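Local coordinates for protein thermosome subunit (Methanococcoides burtonii, PDB 3AQ1) that probably acts as an ATP-dependent group II chaperonin, binding unfolded proteins and assisting their folding at the cost of ATP hydrolysis, at residues S71-S75 / M465-I469; G77-A82 / A387-F391. All blocks are in the same frame, centred on the assembly; numbering follows the deposited sequence.

Both contacts are made by helix 71-92, and they follow one another along it in the helical bundle of the equatorial domain. Interaction 1 lies at the helix start, where the last turn of helix 449-467 and the residue that follows it lie against it. It is partly buried and mixed in character, with serine and threonine hydroxyls, a leucine-isoleucine contact and the aliphatic part of an arginine. Interaction 2, about 12 Å away between centres, joins the same helix to helix 383-394; every touching residue is buried, and the chemistry is aromatic and aliphatic, with no hydrogen bond across. The two meet directly, I74 CA packing on A387 CB at 4.1 Å.

Interaction 1 (S71-S75 / M465-I469); sequences STIIS and MILRI
S71 and L467 make the polar link between the start of helix 71-92 and the C-terminal end of helix 449-467 in the equatorial domain of the chaperonin fold: S71 OG gives a weak hydrogen bond to L467 O at 3.3 Å. That carbonyl also receives the amide of I469, likewise weakly, across the inverse gamma turn centred on R468, where the chain leaves helical geometry. A second hydroxyl is used within helix 71-92. S75 OG, turned beside its own backbone N (chi1 -59°), donates to S71 O at 3.3 Å. The hydroxyl approaches the carbonyl at 148°, a little off its plane.

The apolar contacts centre on L467. Its CD1 meets I74 CG2 at 3.9 Å, the two side chains crossing at about a right angle, while its CB rests on S75 OG. Helix 45-65 adds to this packing, with A61 touching L467 and both L64 and I65 touching I74.

Aliphatic parts of R468 meet hydroxyl-bearing side chains beside the leucine. R468 CG lies 3.6 Å from S75 OG and 4.0 Å from T72 OG1, and CD approaches S75 CB; the chain then bends at chi3. An alanine in place of S75 would probably leave S71 O with only the weak backbone bond from this residue's own N and open a small gap against L467 CB and R468 CG.

The hydroxyl of S75 thus serves twice, spending its proton on its own helix while presenting its oxygen to the methylenes of L467 and R468. With a single weak hydrogen bond across, cohesion between the two helix ends probably comes mainly from van der Waals packing.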
loop_
_atom_site.group_PDB
_atom_site.type_symbol
_atom_site.label_atom_id
_atom_site.label_comp_id
_atom_site.label_asym_id
_atom_site.label_seq_id
_atom_site.Cartn_x
_atom_site.Cartn_y
_atom_site.Cartn_z
ATOM N N SER A 71 36.415 17.102 -4.703
ATOM C CA SER A 71 35.333 16.137 -4.856
ATOM C C SER A 71 34.634 15.745 -3.552
ATOM O O SER A 71 33.450 15.415 -3.546
ATOM C CB SER A 71 35.870 14.884 -5.545
ATOM O OG SER A 71 35.182 13.735 -5.104
ATOM N N THR A 72 35.365 15.776 -2.449
ATOM C CA THR A 72 34.823 15.318 -1.181
ATOM C C THR A 72 33.954 16.372 -0.495
ATOM O O THR A 72 33.022 16.042 0.237
ATOM C CB THR A 72 35.953 14.834 -0.276
ATOM O OG1 THR A 72 36.336 13.522 -0.705
ATOM C CG2 THR A 72 35.516 14.790 1.172
ATOM N N ILE A 73 34.260 17.637 -0.761
ATOM C CA ILE A 73 33.472 18.770 -0.275
ATOM C C ILE A 73 32.094 18.789 -0.926
ATOM O O ILE A 73 31.087 19.037 -0.261
ATOM C CB ILE A 73 34.184 20.119 -0.568
ATOM C CG1 ILE A 73 35.375 20.321 0.373
ATOM C CG2 ILE A 73 33.220 21.283 -0.444
ATOM C CD1 ILE A 73 36.236 21.544 0.043
ATOM N N ILE A 74 32.061 18.529 -2.231
ATOM C CA ILE A 74 30.809 18.438 -2.980
ATOM C C ILE A 74 29.880 17.401 -2.369
ATOM O O ILE A 74 28.696 17.662 -2.191
ATOM C CB ILE A 74 31.050 18.079 -4.462
ATOM C CG1 ILE A 74 31.831 19.195 -5.157
ATOM C CG2 ILE A 74 29.729 17.845 -5.183
ATOM C CD1 ILE A 74 32.361 18.814 -6.513
ATOM N N SER A 75 30.426 16.232 -2.043
ATOM C CA SER A 75 29.654 15.155 -1.426
ATOM C C SER A 75 28.973 15.580 -0.130
ATOM O O SER A 75 27.783 15.314 0.059
ATOM C CB SER A 75 30.541 13.950 -1.146
ATOM O OG SER A 75 31.128 13.481 -2.336
ATOM N N MET A 465 28.022 8.335 -3.910
ATOM C CA MET A 465 28.721 7.066 -3.953
ATOM C C MET A 465 29.665 7.030 -5.156
ATOM O O MET A 465 30.767 6.491 -5.090
ATOM C CB MET A 465 27.713 5.922 -4.007
ATOM C CG MET A 465 28.320 4.587 -4.316
ATOM S SD MET A 465 27.479 3.286 -3.431
ATOM C CE MET A 465 25.784 3.779 -3.705
ATOM N N ILE A 466 29.227 7.622 -6.255
ATOM C CA ILE A 466 30.016 7.684 -7.473
ATOM C C ILE A 466 31.179 8.688 -7.381
ATOM O O ILE A 466 32.229 8.482 -7.986
ATOM C CB ILE A 466 29.109 8.062 -8.644
ATOM C CG1 ILE A 466 28.123 6.924 -8.909
ATOM C CG2 ILE A 466 29.930 8.445 -9.881
ATOM C CD1 ILE A 466 27.323 7.085 -10.174
ATOM N N LEU A 467 30.991 9.769 -6.630
ATOM C CA LEU A 467 32.026 10.784 -6.465
ATOM C C LEU A 467 33.170 10.319 -5.560
ATOM O O LEU A 467 34.349 10.582 -5.824
ATOM C CB LEU A 467 31.428 12.060 -5.875
ATOM C CG LEU A 467 30.480 12.875 -6.744
ATOM C CD1 LEU A 467 29.978 14.063 -5.961
ATOM C CD2 LEU A 467 31.186 13.334 -8.016
ATOM N N ARG A 468 32.810 9.647 -4.477
ATOM C CA ARG A 468 33.782 9.294 -3.461
ATOM C C ARG A 468 34.328 7.914 -3.723
ATOM O O ARG A 468 33.924 6.937 -3.101
ATOM C CB ARG A 468 33.184 9.430 -2.058
ATOM C CG ARG A 468 33.442 10.813 -1.436
ATOM C CD ARG A 468 32.740 10.968 -0.093
ATOM N NE ARG A 468 32.649 9.693 0.613
ATOM C CZ ARG A 468 33.505 9.283 1.544
ATOM N NH1 ARG A 468 34.523 10.056 1.901
ATOM N NH2 ARG A 468 33.338 8.099 2.120
ATOM N N ILE A 469 35.252 7.859 -4.670
ATOM C CA ILE A 469 35.872 6.620 -5.106
ATOM C C ILE A 469 37.401 6.734 -5.105
ATOM O O ILE A 469 37.970 7.711 -5.597
ATOM C CB ILE A 469 35.364 6.227 -6.511
ATOM C CG1 ILE A 469 33.955 5.647 -6.409
ATOM C CG2 ILE A 469 36.293 5.225 -7.170
ATOM C CD1 ILE A 469 33.548 4.804 -7.605
#

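Interaction 2 (G77-A82 / A387-F391); sequences GYRHAA and AVSKF
F391 reaches toward A81 and Y78 because its CG stands opposite the backbone N (chi1 -165°), which sends the ring from helix 383-394 over to helix 71-92. With CG beside its own backbone N, the Y78 ring comes to meet it. The two form an offset edge-to-face pair, the edge of F391 directed at the face of Y78, with centroids 5.6 Å apart and planes at 69°. One face of F391 takes the A81 methyl, a CH-pi contact in which CB sits 3.6 Å from the ring centroid; further along the same face, toward the rim, lies A82 N.

These helices belong to the largely helical equatorial domain of the chaperonin fold, and the short segments cross at -51° with their axes 8.4 Å apart. The CA atoms come nearest at G77 and A387, 5.3 Å apart; A387 CB packs on G77 CA, and the absence of a side chain on G77 goes with the close approach of the helices there. V388 CG2 lies against G77 O, a carbonyl already taken by A81 N within the helix.

Y78 also turns an edge to the neighbouring backbone, CE1 lying 3.4 Å from A387 O near the plane of the ring. That oxygen accepts the amide of F391 at 3.0 Å from N to O. The Y78 hydroxyl is hydrogen-bonded to L57 O of helix 45-65, whose A61 touches the tyrosine, and F391 packs on L57 as well as on L373 of helix 364-378.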
loop_
_atom_site.group_PDB
_atom_site.type_symbol
_atom_site.label_atom_id
_atom_site.label_comp_id
_atom_site.label_asym_id
_atom_site.label_seq_id
_atom_site.Cartn_x
_atom_site.Cartn_y
_atom_site.Cartn_z
ATOM N N GLY A 77 28.423 18.697 0.885
ATOM C CA GLY A 77 27.480 19.724 0.479
ATOM C C GLY A 77 26.161 19.137 -0.003
ATOM O O GLY A 77 25.088 19.544 0.439
ATOM N N TYR A 78 26.244 18.175 -0.917
ATOM C CA TYR A 78 25.064 17.489 -1.423
ATOM C C TYR A 78 24.299 16.795 -0.298
ATOM O O TYR A 78 23.080 16.935 -0.192
ATOM C CB TYR A 78 25.447 16.454 -2.484
ATOM C CG TYR A 78 25.684 16.991 -3.873
ATOM C CD1 TYR A 78 25.656 18.349 -4.142
ATOM C CD2 TYR A 78 25.962 16.128 -4.915
ATOM C CE1 TYR A 78 25.889 18.822 -5.421
ATOM C CE2 TYR A 78 26.191 16.586 -6.192
ATOM C CZ TYR A 78 26.151 17.928 -6.443
ATOM O OH TYR A 78 26.381 18.362 -7.727
ATOM N N ARG A 79 25.013 16.037 0.530
ATOM C CA ARG A 79 24.369 15.288 1.605
ATOM C C ARG A 79 23.691 16.230 2.599
ATOM O O ARG A 79 22.646 15.910 3.167
ATOM C CB ARG A 79 25.367 14.385 2.323
ATOM C CG ARG A 79 24.743 13.592 3.462
ATOM C CD ARG A 79 25.780 12.780 4.200
ATOM N NE ARG A 79 26.512 11.899 3.301
ATOM C CZ ARG A 79 26.041 10.735 2.863
ATOM N NH1 ARG A 79 24.831 10.321 3.239
ATOM N NH2 ARG A 79 26.777 9.986 2.048
ATOM N N HIS A 80 24.290 17.396 2.796
ATOM C CA HIS A 80 23.694 18.421 3.631
ATOM C C HIS A 80 22.474 18.990 2.898
ATOM O O HIS A 80 21.434 19.278 3.501
ATOM C CB HIS A 80 24.739 19.498 3.950
ATOM C CG HIS A 80 24.295 20.502 4.965
ATOM N ND1 HIS A 80 24.855 21.761 5.060
ATOM C CD2 HIS A 80 23.341 20.443 5.924
ATOM C CE1 HIS A 80 24.267 22.430 6.034
ATOM N NE2 HIS A 80 23.344 21.656 6.574
ATOM N N ALA A 81 22.596 19.117 1.582
ATOM C CA ALA A 81 21.483 19.577 0.765
ATOM C C ALA A 81 20.285 18.657 0.925
ATOM O O ALA A 81 19.197 19.110 1.251
ATOM C CB ALA A 81 21.888 19.668 -0.691
ATOM N N ALA A 82 20.489 17.364 0.702
ATOM C CA ALA A 82 19.405 16.389 0.802
ATOM C C ALA A 82 18.708 16.458 2.147
ATOM O O ALA A 82 17.488 16.349 2.233
ATOM C CB ALA A 82 19.922 14.995 0.567
ATOM N N ALA A 387 28.261 24.098 -3.814
ATOM C CA ALA A 387 27.748 22.737 -3.916
ATOM C C ALA A 387 26.253 22.653 -3.633
ATOM O O ALA A 387 25.501 22.047 -4.403
ATOM C CB ALA A 387 28.513 21.819 -2.979
ATOM N N VAL A 388 25.834 23.243 -2.518
ATOM C CA VAL A 388 24.425 23.259 -2.150
ATOM C C VAL A 388 23.609 24.082 -3.144
ATOM O O VAL A 388 22.485 23.732 -3.499
ATOM C CB VAL A 388 24.234 23.797 -0.731
ATOM C CG1 VAL A 388 22.780 24.108 -0.482
ATOM C CG2 VAL A 388 24.739 22.776 0.262
ATOM N N SER A 389 24.198 25.175 -3.601
ATOM C CA SER A 389 23.576 26.002 -4.615
ATOM C C SER A 389 23.316 25.172 -5.874
ATOM O O SER A 389 22.248 25.260 -6.481
ATOM C CB SER A 389 24.471 27.208 -4.923
ATOM O OG SER A 389 23.816 28.122 -5.778
ATOM N N LYS A 390 24.294 24.360 -6.262
ATOM C CA LYS A 390 24.161 23.543 -7.460
ATOM C C LYS A 390 23.125 22.443 -7.262
ATOM O O LYS A 390 22.451 22.043 -8.210
ATOM C CB LYS A 390 25.510 22.960 -7.884
ATOM C CG LYS A 390 26.419 23.956 -8.613
ATOM C CD LYS A 390 25.883 24.287 -10.005
ATOM C CE LYS A 390 26.800 25.241 -10.770
ATOM N NZ LYS A 390 26.393 25.359 -12.207
ATOM N N PHE A 391 22.986 21.961 -6.029
ATOM C CA PHE A 391 21.957 20.976 -5.725
ATOM C C PHE A 391 20.608 21.626 -5.998
ATOM O O PHE A 391 19.825 21.143 -6.821
ATOM C CB PHE A 391 22.055 20.511 -4.269
ATOM C CG PHE A 391 21.272 19.250 -3.961
ATOM C CD1 PHE A 391 19.918 19.295 -3.736
ATOM C CD2 PHE A 391 21.906 18.033 -3.853
ATOM C CE1 PHE A 391 19.205 18.139 -3.429
ATOM C CE2 PHE A 391 21.193 16.878 -3.548
ATOM C CZ PHE A 391 19.847 16.936 -3.334
#